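PDB 6IWR: N-acetylgalactosaminyltransferase 7 from Homo sapiens, which is a glycosyltransferase that joins a GT-A-type domain to a ricin-type beta-trefoil lectin domain. Local coordinates for residues Met300-Val305 / Ala326-Leu331; Gly294-Ser299 / Ile359-Trp364; Gly219-Arg224 / Gly353-Glu358. All blocks are in the same frame, centred on the assembly; numbering follows the deposited sequence.

Contact 1 (Met300-Val305 / Ala326-Leu331); sequences MLWKRV and AMAGGL
Trp-302 and Ala-328 bring the two backbones to 7.1 Å at their CA atoms, where the start of strand 302-306 passes a loop without regular structure; one indole spans the gap between the two backbones. Strand 302-306 is the second arm of a beta hairpin in the GT-A-type glycosyltransferase part of the chain, and the contact is a CH-pi interaction between this arm and the loop that leads into strand 332-335. The CA of Ala-328 sits over the face of the six-membered ring of Trp-302, 3.7 Å from its centroid and 13° off the ring normal. Its methyl group continues over the same ring, CB lying 3.8 Å from Trp-302 CZ2. Alanine probably suits this place, its small side chain allowing the backbone to approach the aromatic face. The indole reaches across because its CG is anti to the backbone N (chi1 165°), which carries the benzo half of the ring toward the loop. Ala-326 takes the rim instead: its carbonyl carbon lies near the ring plane, and its CB is 4.2 Å from Trp-302 CZ3. Between the two alanines Met-327 turns its CB away and offers only backbone. Its carbonyl oxygen accepts a hydrogen bond from Asn-356 ND2 in helix 355-365, and Asn-356 also touches the indole. The Ala-328 side chain is about 10 Å from the bound manganese ion. Met-327 O itself approaches the indole obliquely, 3.2 Å from Trp-302 CZ3.

Contact 2 (Gly294-Ser299 / Ile359-Trp364); sequences GAWDWS and ISYKIW
The hydroxyl oxygen of Tyr-361 stands over the middle of the indole of Trp-296, 3.4 Å above the ring plane, so that a polar atom rests on an aromatic face. The pair is a T-shaped (edge-to-face) stack that joins the first arm of a beta hairpin, strand 292-296, to helix 355-365 of the glycosyltransferase fold. Tyrosine supplies the edge and tryptophan the face: the planes stand at 86°, and the centroids of the phenol and the six-membered indole ring are 5.2 Å apart. Along that edge, Tyr-361 CE1 comes to 3.5 Å from Trp-296 CH2, while Tyr-361 OH lies 3.5 Å from both Trp-296 CE2 and Trp-296 CD2, at the ring fusion. The two side chains arrive from opposite directions. Trp-296 CG lies between the backbone N and the carbonyl carbon (chi1 58°), which directs the indole toward the helix, and chi2 of 87° turns its face to the tyrosine. Tyrosine suits the helix side because the phenol is long enough for its hydroxyl to reach over the indole. A large aromatic surface suits the buried strand side, where Phe-450, Met-454 and Ile-461 also pack against the indole, while Trp-413 meets the tyrosine ring.

Just beyond the strand, Asp-297 shapes the hairpin turn. Its OD1 accepts from Ser-299 N at 2.9 Å, forming an Asx turn, and also from Ser-299 OG, both donors coming from the same face of the carboxylate plane. A third donor, Leu-301 N, ties the oxygen to the residue just before the returning strand. Trp-298 places its CZ3 at the edge of the Trp-296 ring, in its plane.

Contact 3 (Gly219-Arg224 / Gly353-Glu358); sequences GLIQAR and GGENFE
Arg-224 NH1 donates to Glu-355 OE1 at 2.7 Å, a salt bridge through a single nitrogen, with an N-H...O angle of 142° as modelled. In the model the bond meets the carboxylate from above its plane, while on the arginine side the oxygen lies at the guanidinium edge, slightly tilted from its plane; the two flat groups are 35° apart. Arg-224 stretches out as far as NE to reach the acid. The modelled path of the glutamate chain is doubtful, however, and the finer orientation of its carboxylate shares that doubt. Beside this bridge Ile-221 gives an apolar flank: its CD1 reaches to 3.9 Å from Gly-353 N, a backbone with no side chain in the way, and its branches lie against the aliphatic part of Glu-355, although the closest separations modelled there are unreliable.

In this GT-A-type domain the contact sets the N-terminal part of helix 219-230 against the N-terminal end of helix 355-365. Gly-354 is the N-cap and the centre of an inverse gamma turn. Leu-220 lays its CG over one guanidinium face, 3.8 Å above the plane. The arginine side chain is about 7 Å from the manganese ion. Farther out, Leu-349 packs on Ile-221, and Tyr-345 touches both Arg-224 and Glu-355.

In the fold
Contacts 2 and 3 are buried and share helix 355-365, contact 3 using its N-terminal turn and contact 2 the turns that follow. Contact 1 is only partly buried. Contacts 1 and 2 use the two arms of one hairpin, joined by the backbone bond from Ala-295 N to Lys-303 O. Contacts 1 and 3 meet where Met-300 packs on Phe-357. Chemistry follows place: aromatic against aromatic in the interior at contact 2, an indole against the backbone and methyl groups of an alanine-containing loop at contact 1, and a buried ion pair at contact 3. Arg-224 of contact 3 lies nearer the manganese ion than Ala-328 of contact 1.

Contact 1 (Met300-Val305 / Ala326-Leu331)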
loop_
_atom_site.group_PDB
_atom_site.type_symbol
_atom_site.label_atom_id
_atom_site.label_comp_id
_atom_site.label_asym_id
_atom_site.label_seq_id
_atom_site.Cartn_x
_atom_site.Cartn_y
_atom_site.Cartn_z
ATOM N N MET A 300 -1.952 -0.883 22.710
ATOM C CA MET A 300 -2.640 -2.164 22.786
ATOM C C MET A 300 -2.665 -2.882 21.438
ATOM O O MET A 300 -3.600 -3.620 21.139
ATOM C CB MET A 300 -4.057 -2.026 23.343
ATOM C CG MET A 300 -4.577 -3.356 23.858
ATOM S SD MET A 300 -6.233 -3.378 24.574
ATOM C CE MET A 300 -5.901 -3.310 26.317
ATOM N N LEU A 301 -1.642 -2.675 20.619
ATOM C CA LEU A 301 -1.440 -3.502 19.445
ATOM C C LEU A 301 -0.724 -4.790 19.837
ATOM O O LEU A 301 0.252 -4.776 20.597
ATOM C CB LEU A 301 -0.634 -2.758 18.387
ATOM C CG LEU A 301 -1.328 -1.486 17.908
ATOM C CD1 LEU A 301 -0.502 -0.884 16.794
ATOM C CD2 LEU A 301 -2.791 -1.757 17.493
ATOM N N TRP A 302 -1.228 -5.900 19.315
ATOM C CA TRP A 302 -0.639 -7.204 19.540
ATOM C C TRP A 302 0.825 -7.243 19.108
ATOM O O TRP A 302 1.172 -6.752 18.036
ATOM C CB TRP A 302 -1.458 -8.229 18.760
ATOM C CG TRP A 302 -0.800 -9.523 18.611
ATOM C CD1 TRP A 302 -0.150 -9.991 17.503
ATOM C CD2 TRP A 302 -0.702 -10.544 19.603
ATOM N NE1 TRP A 302 0.339 -11.245 17.754
ATOM C CE2 TRP A 302 0.017 -11.605 19.037
ATOM C CE3 TRP A 302 -1.160 -10.667 20.918
ATOM C CZ2 TRP A 302 0.291 -12.768 19.734
ATOM C CZ3 TRP A 302 -0.881 -11.826 21.609
ATOM C CH2 TRP A 302 -0.163 -12.861 21.014
ATOM N N LYS A 303 1.676 -7.849 19.938
ATOM C CA LYS A 303 3.112 -7.962 19.697
ATOM C C LYS A 303 3.597 -9.311 20.225
ATOM O O LYS A 303 2.982 -9.908 21.118
ATOM C CB LYS A 303 3.911 -6.841 20.396
ATOM C CG LYS A 303 3.623 -5.406 19.961
ATOM C CD LYS A 303 4.172 -5.073 18.584
ATOM C CE LYS A 303 3.811 -3.636 18.184
ATOM N NZ LYS A 303 4.153 -3.323 16.749
ATOM N N ARG A 304 4.718 -9.795 19.688
ATOM C CA ARG A 304 5.286 -11.057 20.156
ATOM C C ARG A 304 6.727 -10.852 20.608
ATOM O O ARG A 304 7.493 -10.129 19.968
ATOM C CB ARG A 304 5.208 -12.145 19.071
ATOM C CG ARG A 304 3.775 -12.533 18.706
ATOM C CD ARG A 304 3.720 -13.409 17.441
ATOM N NE ARG A 304 4.065 -14.813 17.705
ATOM C CZ ARG A 304 5.179 -15.417 17.292
ATOM N NH1 ARG A 304 6.079 -14.742 16.573
ATOM N NH2 ARG A 304 5.392 -16.697 17.593
ATOM N N VAL A 305 7.098 -11.478 21.719
ATOM C CA VAL A 305 8.467 -11.323 22.205
ATOM C C VAL A 305 9.037 -12.705 22.487
ATOM O O VAL A 305 8.289 -13.644 22.783
ATOM C CB VAL A 305 8.540 -10.421 23.449
ATOM C CG1 VAL A 305 7.904 -9.054 23.177
ATOM C CG2 VAL A 305 7.908 -11.128 24.649
ATOM N N ALA A 326 -0.503 -12.931 27.127
ATOM C CA ALA A 326 -1.692 -12.765 26.302
ATOM C C ALA A 326 -1.692 -13.806 25.180
ATOM O O ALA A 326 -0.678 -14.458 24.907
ATOM C CB ALA A 326 -1.752 -11.353 25.714
ATOM N N MET A 327 -2.840 -13.935 24.508
ATOM C CA MET A 327 -3.004 -14.797 23.345
ATOM C C MET A 327 -3.323 -13.944 22.119
ATOM O O MET A 327 -3.821 -12.821 22.236
ATOM C CB MET A 327 -4.128 -15.817 23.588
ATOM C CG MET A 327 -5.441 -15.097 23.887
ATOM S SD MET A 327 -6.953 -16.045 23.623
ATOM C CE MET A 327 -6.951 -17.003 25.129
ATOM N N ALA A 328 -3.031 -14.471 20.928
ATOM C CA ALA A 328 -3.419 -13.748 19.720
ATOM C C ALA A 328 -4.929 -13.579 19.660
ATOM O O ALA A 328 -5.422 -12.508 19.298
ATOM C CB ALA A 328 -2.909 -14.462 18.469
ATOM N N GLY A 329 -5.683 -14.619 20.028
ATOM C CA GLY A 329 -7.117 -14.484 20.219
ATOM C C GLY A 329 -8.019 -15.460 19.489
ATOM O O GLY A 329 -9.084 -15.822 19.999
ATOM N N GLY A 330 -7.636 -15.877 18.288
ATOM C CA GLY A 330 -8.506 -16.730 17.500
ATOM C C GLY A 330 -8.601 -18.166 17.982
ATOM O O GLY A 330 -9.687 -18.752 17.971
ATOM N N LEU A 331 -7.472 -18.741 18.402
ATOM C CA LEU A 331 -7.343 -20.161 18.704
ATOM C C LEU A 331 -6.955 -20.309 20.168
ATOM O O LEU A 331 -5.891 -19.838 20.581
ATOM C CB LEU A 331 -6.290 -20.843 17.809
ATOM C CG LEU A 331 -6.161 -20.481 16.319
ATOM C CD1 LEU A 331 -5.105 -21.367 15.598
ATOM C CD2 LEU A 331 -7.481 -20.475 15.564
#

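Contact 2 (Gly294-Ser299 / Ile359-Trp364)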
loop_
_atom_site.group_PDB
_atom_site.type_symbol
_atom_site.label_atom_id
_atom_site.label_comp_id
_atom_site.label_asym_id
_atom_site.label_seq_id
_atom_site.Cartn_x
_atom_site.Cartn_y
_atom_site.Cartn_z
ATOM N N GLY A 294 3.047 -13.908 23.983
ATOM C CA GLY A 294 2.207 -12.823 23.493
ATOM C C GLY A 294 2.303 -11.589 24.381
ATOM O O GLY A 294 2.377 -11.687 25.611
ATOM N N ALA A 295 2.266 -10.426 23.741
ATOM C CA ALA A 295 2.516 -9.157 24.403
ATOM C C ALA A 295 1.724 -8.073 23.671
ATOM O O ALA A 295 0.840 -8.365 22.858
ATOM C CB ALA A 295 4.025 -8.875 24.450
ATOM N N TRP A 296 2.060 -6.814 23.952
ATOM C CA TRP A 296 1.373 -5.666 23.386
ATOM C C TRP A 296 2.243 -4.447 23.630
ATOM O O TRP A 296 3.091 -4.451 24.520
ATOM C CB TRP A 296 -0.006 -5.482 24.025
ATOM C CG TRP A 296 0.105 -5.318 25.495
ATOM C CD1 TRP A 296 0.317 -4.153 26.169
ATOM C CD2 TRP A 296 0.049 -6.353 26.486
ATOM N NE1 TRP A 296 0.393 -4.391 27.520
ATOM C CE2 TRP A 296 0.231 -5.733 27.747
ATOM C CE3 TRP A 296 -0.141 -7.737 26.431
ATOM C CZ2 TRP A 296 0.237 -6.452 28.945
ATOM C CZ3 TRP A 296 -0.141 -8.455 27.619
ATOM C CH2 TRP A 296 0.045 -7.806 28.863
ATOM N N ASP A 297 2.039 -3.409 22.822
ATOM C CA ASP A 297 2.574 -2.083 23.107
ATOM C C ASP A 297 1.474 -1.281 23.808
ATOM O O ASP A 297 0.361 -1.773 24.006
ATOM C CB ASP A 297 3.109 -1.425 21.822
ATOM C CG ASP A 297 1.999 -0.985 20.853
ATOM O OD1 ASP A 297 0.833 -0.826 21.279
ATOM O OD2 ASP A 297 2.302 -0.782 19.644
ATOM N N TRP A 298 1.751 -0.033 24.168
ATOM C CA TRP A 298 0.834 0.714 25.023
ATOM C C TRP A 298 -0.297 1.404 24.263
ATOM O O TRP A 298 -1.129 2.083 24.885
ATOM C CB TRP A 298 1.650 1.683 25.875
ATOM C CG TRP A 298 2.618 0.845 26.620
ATOM C CD1 TRP A 298 3.955 0.686 26.366
ATOM C CD2 TRP A 298 2.302 -0.065 27.676
ATOM N NE1 TRP A 298 4.497 -0.238 27.236
ATOM C CE2 TRP A 298 3.499 -0.712 28.045
ATOM C CE3 TRP A 298 1.116 -0.392 28.351
ATOM C CZ2 TRP A 298 3.548 -1.651 29.052
ATOM C CZ3 TRP A 298 1.169 -1.321 29.370
ATOM C CH2 TRP A 298 2.371 -1.949 29.703
ATOM N N SER A 299 -0.359 1.227 22.947
ATOM C CA SER A 299 -1.585 1.459 22.192
ATOM C C SER A 299 -2.449 0.211 22.134
ATOM O O SER A 299 -3.560 0.254 21.584
ATOM C CB SER A 299 -1.265 1.935 20.775
ATOM O OG SER A 299 -0.071 1.338 20.325
ATOM N N ILE A 359 -9.745 -11.292 27.851
ATOM C CA ILE A 359 -9.768 -12.634 28.423
ATOM C C ILE A 359 -8.418 -12.978 29.033
ATOM O O ILE A 359 -8.363 -13.633 30.083
ATOM C CB ILE A 359 -10.207 -13.655 27.351
ATOM C CG1 ILE A 359 -10.529 -15.015 27.976
ATOM C CG2 ILE A 359 -9.125 -13.842 26.303
ATOM C CD1 ILE A 359 -11.743 -15.023 28.824
ATOM N N SER A 360 -7.313 -12.527 28.416
ATOM C CA SER A 360 -5.985 -12.738 29.007
ATOM C C SER A 360 -5.867 -12.088 30.385
ATOM O O SER A 360 -5.479 -12.745 31.358
ATOM C CB SER A 360 -4.891 -12.193 28.093
ATOM O OG SER A 360 -4.923 -12.815 26.830
ATOM N N TYR A 361 -6.159 -10.786 30.485
ATOM C CA TYR A 361 -6.068 -10.133 31.788
ATOM C C TYR A 361 -7.007 -10.802 32.797
ATOM O O TYR A 361 -6.577 -11.154 33.900
ATOM C CB TYR A 361 -6.342 -8.628 31.668
ATOM C CG TYR A 361 -5.509 -7.936 30.603
ATOM C CD1 TYR A 361 -4.164 -8.224 30.450
ATOM C CD2 TYR A 361 -6.086 -7.007 29.741
ATOM C CE1 TYR A 361 -3.411 -7.598 29.477
ATOM C CE2 TYR A 361 -5.354 -6.374 28.764
ATOM C CZ TYR A 361 -4.015 -6.666 28.628
ATOM O OH TYR A 361 -3.277 -6.041 27.637
ATOM N N LYS A 362 -8.277 -11.039 32.422
ATOM C CA LYS A 362 -9.183 -11.761 33.326
ATOM C C LYS A 362 -8.542 -13.042 33.860
ATOM O O LYS A 362 -8.537 -13.293 35.075
ATOM C CB LYS A 362 -10.514 -12.110 32.641
ATOM C CG LYS A 362 -11.467 -10.954 32.523
ATOM C CD LYS A 362 -12.919 -11.379 32.539
ATOM C CE LYS A 362 -13.423 -11.722 31.152
ATOM N NZ LYS A 362 -14.754 -11.120 30.904
ATOM N N ILE A 363 -8.030 -13.890 32.961
ATOM C CA ILE A 363 -7.522 -15.180 33.413
ATOM C C ILE A 363 -6.389 -14.974 34.411
ATOM O O ILE A 363 -6.348 -15.594 35.486
ATOM C CB ILE A 363 -7.059 -16.028 32.224
ATOM C CG1 ILE A 363 -8.253 -16.493 31.419
ATOM C CG2 ILE A 363 -6.245 -17.190 32.717
ATOM C CD1 ILE A 363 -7.860 -17.207 30.139
ATOM N N TRP A 364 -5.443 -14.109 34.058
ATOM C CA TRP A 364 -4.240 -13.975 34.862
ATOM C C TRP A 364 -4.543 -13.295 36.191
ATOM O O TRP A 364 -4.168 -13.802 37.258
ATOM C CB TRP A 364 -3.190 -13.194 34.084
ATOM C CG TRP A 364 -2.315 -14.013 33.201
ATOM C CD1 TRP A 364 -2.119 -13.848 31.863
ATOM C CD2 TRP A 364 -1.461 -15.090 33.600
ATOM N NE1 TRP A 364 -1.203 -14.746 31.400
ATOM C CE2 TRP A 364 -0.782 -15.530 32.438
ATOM C CE3 TRP A 364 -1.189 -15.716 34.826
ATOM C CZ2 TRP A 364 0.123 -16.596 32.455
ATOM C CZ3 TRP A 364 -0.284 -16.757 34.852
ATOM C CH2 TRP A 364 0.371 -17.188 33.670
#

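Contact 3 (Gly219-Arg224 / Gly353-Glu358)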
loop_
_atom_site.group_PDB
_atom_site.type_symbol
_atom_site.label_atom_id
_atom_site.label_comp_id
_atom_site.label_asym_id
_atom_site.label_seq_id
_atom_site.Cartn_x
_atom_site.Cartn_y
_atom_site.Cartn_z
ATOM N N GLY A 219 -20.883 -10.148 14.717
ATOM C CA GLY A 219 -19.465 -9.883 14.780
ATOM C C GLY A 219 -18.706 -11.007 15.467
ATOM O O GLY A 219 -19.265 -11.894 16.112
ATOM N N LEU A 220 -17.382 -10.939 15.331
ATOM C CA LEU A 220 -16.524 -12.059 15.692
ATOM C C LEU A 220 -16.561 -12.360 17.187
ATOM O O LEU A 220 -16.646 -13.524 17.591
ATOM C CB LEU A 220 -15.104 -11.746 15.258
ATOM C CG LEU A 220 -14.159 -12.888 15.564
ATOM C CD1 LEU A 220 -14.466 -14.050 14.631
ATOM C CD2 LEU A 220 -12.741 -12.403 15.406
ATOM N N ILE A 221 -16.457 -11.332 18.022
ATOM C CA ILE A 221 -16.386 -11.541 19.464
ATOM C C ILE A 221 -17.691 -12.124 19.990
ATOM O O ILE A 221 -17.705 -13.121 20.717
ATOM C CB ILE A 221 -16.061 -10.220 20.177
ATOM C CG1 ILE A 221 -14.755 -9.644 19.645
ATOM C CG2 ILE A 221 -16.033 -10.420 21.678
ATOM C CD1 ILE A 221 -14.511 -8.263 20.115
ATOM N N GLN A 222 -18.808 -11.474 19.688
ATOM C CA GLN A 222 -20.061 -11.986 20.220
ATOM C C GLN A 222 -20.440 -13.318 19.578
ATOM O O GLN A 222 -21.174 -14.110 20.182
ATOM C CB GLN A 222 -21.164 -10.944 20.055
ATOM C CG GLN A 222 -20.913 -9.658 20.875
ATOM C CD GLN A 222 -20.189 -9.867 22.239
ATOM O OE1 GLN A 222 -20.560 -10.715 23.065
ATOM N NE2 GLN A 222 -19.159 -9.056 22.469
ATOM N N ALA A 223 -19.946 -13.598 18.371
ATOM C CA ALA A 223 -20.198 -14.910 17.776
ATOM C C ALA A 223 -19.514 -16.017 18.574
ATOM O O ALA A 223 -20.079 -17.105 18.746
ATOM C CB ALA A 223 -19.730 -14.938 16.317
ATOM N N ARG A 224 -18.292 -15.761 19.063
ATOM C CA ARG A 224 -17.624 -16.738 19.913
ATOM C C ARG A 224 -18.413 -16.977 21.193
ATOM O O ARG A 224 -18.465 -18.108 21.696
ATOM C CB ARG A 224 -16.197 -16.288 20.226
ATOM C CG ARG A 224 -15.199 -16.404 19.068
ATOM C CD ARG A 224 -13.777 -16.344 19.602
ATOM N NE ARG A 224 -12.827 -16.018 18.555
ATOM C CZ ARG A 224 -12.186 -14.859 18.460
ATOM N NH1 ARG A 224 -12.386 -13.924 19.375
ATOM N NH2 ARG A 224 -11.347 -14.638 17.450
ATOM N N GLY A 353 -11.882 -6.137 18.163
ATOM C CA GLY A 353 -11.482 -5.436 19.361
ATOM C C GLY A 353 -10.489 -6.241 20.113
ATOM O O GLY A 353 -10.172 -7.333 19.697
ATOM N N GLY A 354 -9.984 -5.712 21.209
ATOM C CA GLY A 354 -9.098 -6.499 22.033
ATOM C C GLY A 354 -9.818 -7.408 23.002
ATOM O O GLY A 354 -9.632 -7.291 24.180
ATOM N N GLU A 355 -10.609 -8.339 22.493
ATOM C CA GLU A 355 -11.144 -9.427 23.285
ATOM C C GLU A 355 -10.022 -10.309 23.749
ATOM O O GLU A 355 -10.082 -10.876 24.806
ATOM C CB GLU A 355 -12.158 -10.275 22.524
ATOM C CG GLU A 355 -12.321 -9.923 21.076
ATOM C CD GLU A 355 -11.280 -10.551 20.204
ATOM O OE1 GLU A 355 -11.043 -11.756 20.328
ATOM O OE2 GLU A 355 -10.713 -9.830 19.379
ATOM N N ASN A 356 -9.021 -10.478 22.907
ATOM C CA ASN A 356 -7.927 -11.364 23.219
ATOM C C ASN A 356 -7.202 -10.901 24.459
ATOM O O ASN A 356 -6.806 -11.688 25.285
ATOM C CB ASN A 356 -6.964 -11.456 22.038
ATOM C CG ASN A 356 -6.372 -10.123 21.653
ATOM O OD1 ASN A 356 -7.080 -9.190 21.363
ATOM N ND2 ASN A 356 -5.069 -10.044 21.638
ATOM N N PHE A 357 -7.012 -9.603 24.556
ATOM C CA PHE A 357 -6.446 -8.982 25.726
ATOM C C PHE A 357 -7.321 -9.065 26.967
ATOM O O PHE A 357 -6.841 -9.339 28.032
ATOM C CB PHE A 357 -6.069 -7.549 25.407
ATOM C CG PHE A 357 -5.028 -7.432 24.348
ATOM C CD1 PHE A 357 -3.848 -8.117 24.454
ATOM C CD2 PHE A 357 -5.231 -6.640 23.248
ATOM C CE1 PHE A 357 -2.888 -8.014 23.482
ATOM C CE2 PHE A 357 -4.277 -6.532 22.274
ATOM C CZ PHE A 357 -3.104 -7.219 22.392
ATOM N N GLU A 358 -8.613 -8.851 26.796
ATOM C CA GLU A 358 -9.554 -8.860 27.894
ATOM C C GLU A 358 -9.667 -10.203 28.610
ATOM O O GLU A 358 -9.646 -10.247 29.825
ATOM C CB GLU A 358 -10.922 -8.455 27.371
ATOM C CG GLU A 358 -11.880 -7.982 28.434
ATOM C CD GLU A 358 -13.028 -8.924 28.670
ATOM O OE1 GLU A 358 -13.310 -9.749 27.810
ATOM O OE2 GLU A 358 -13.646 -8.838 29.730
#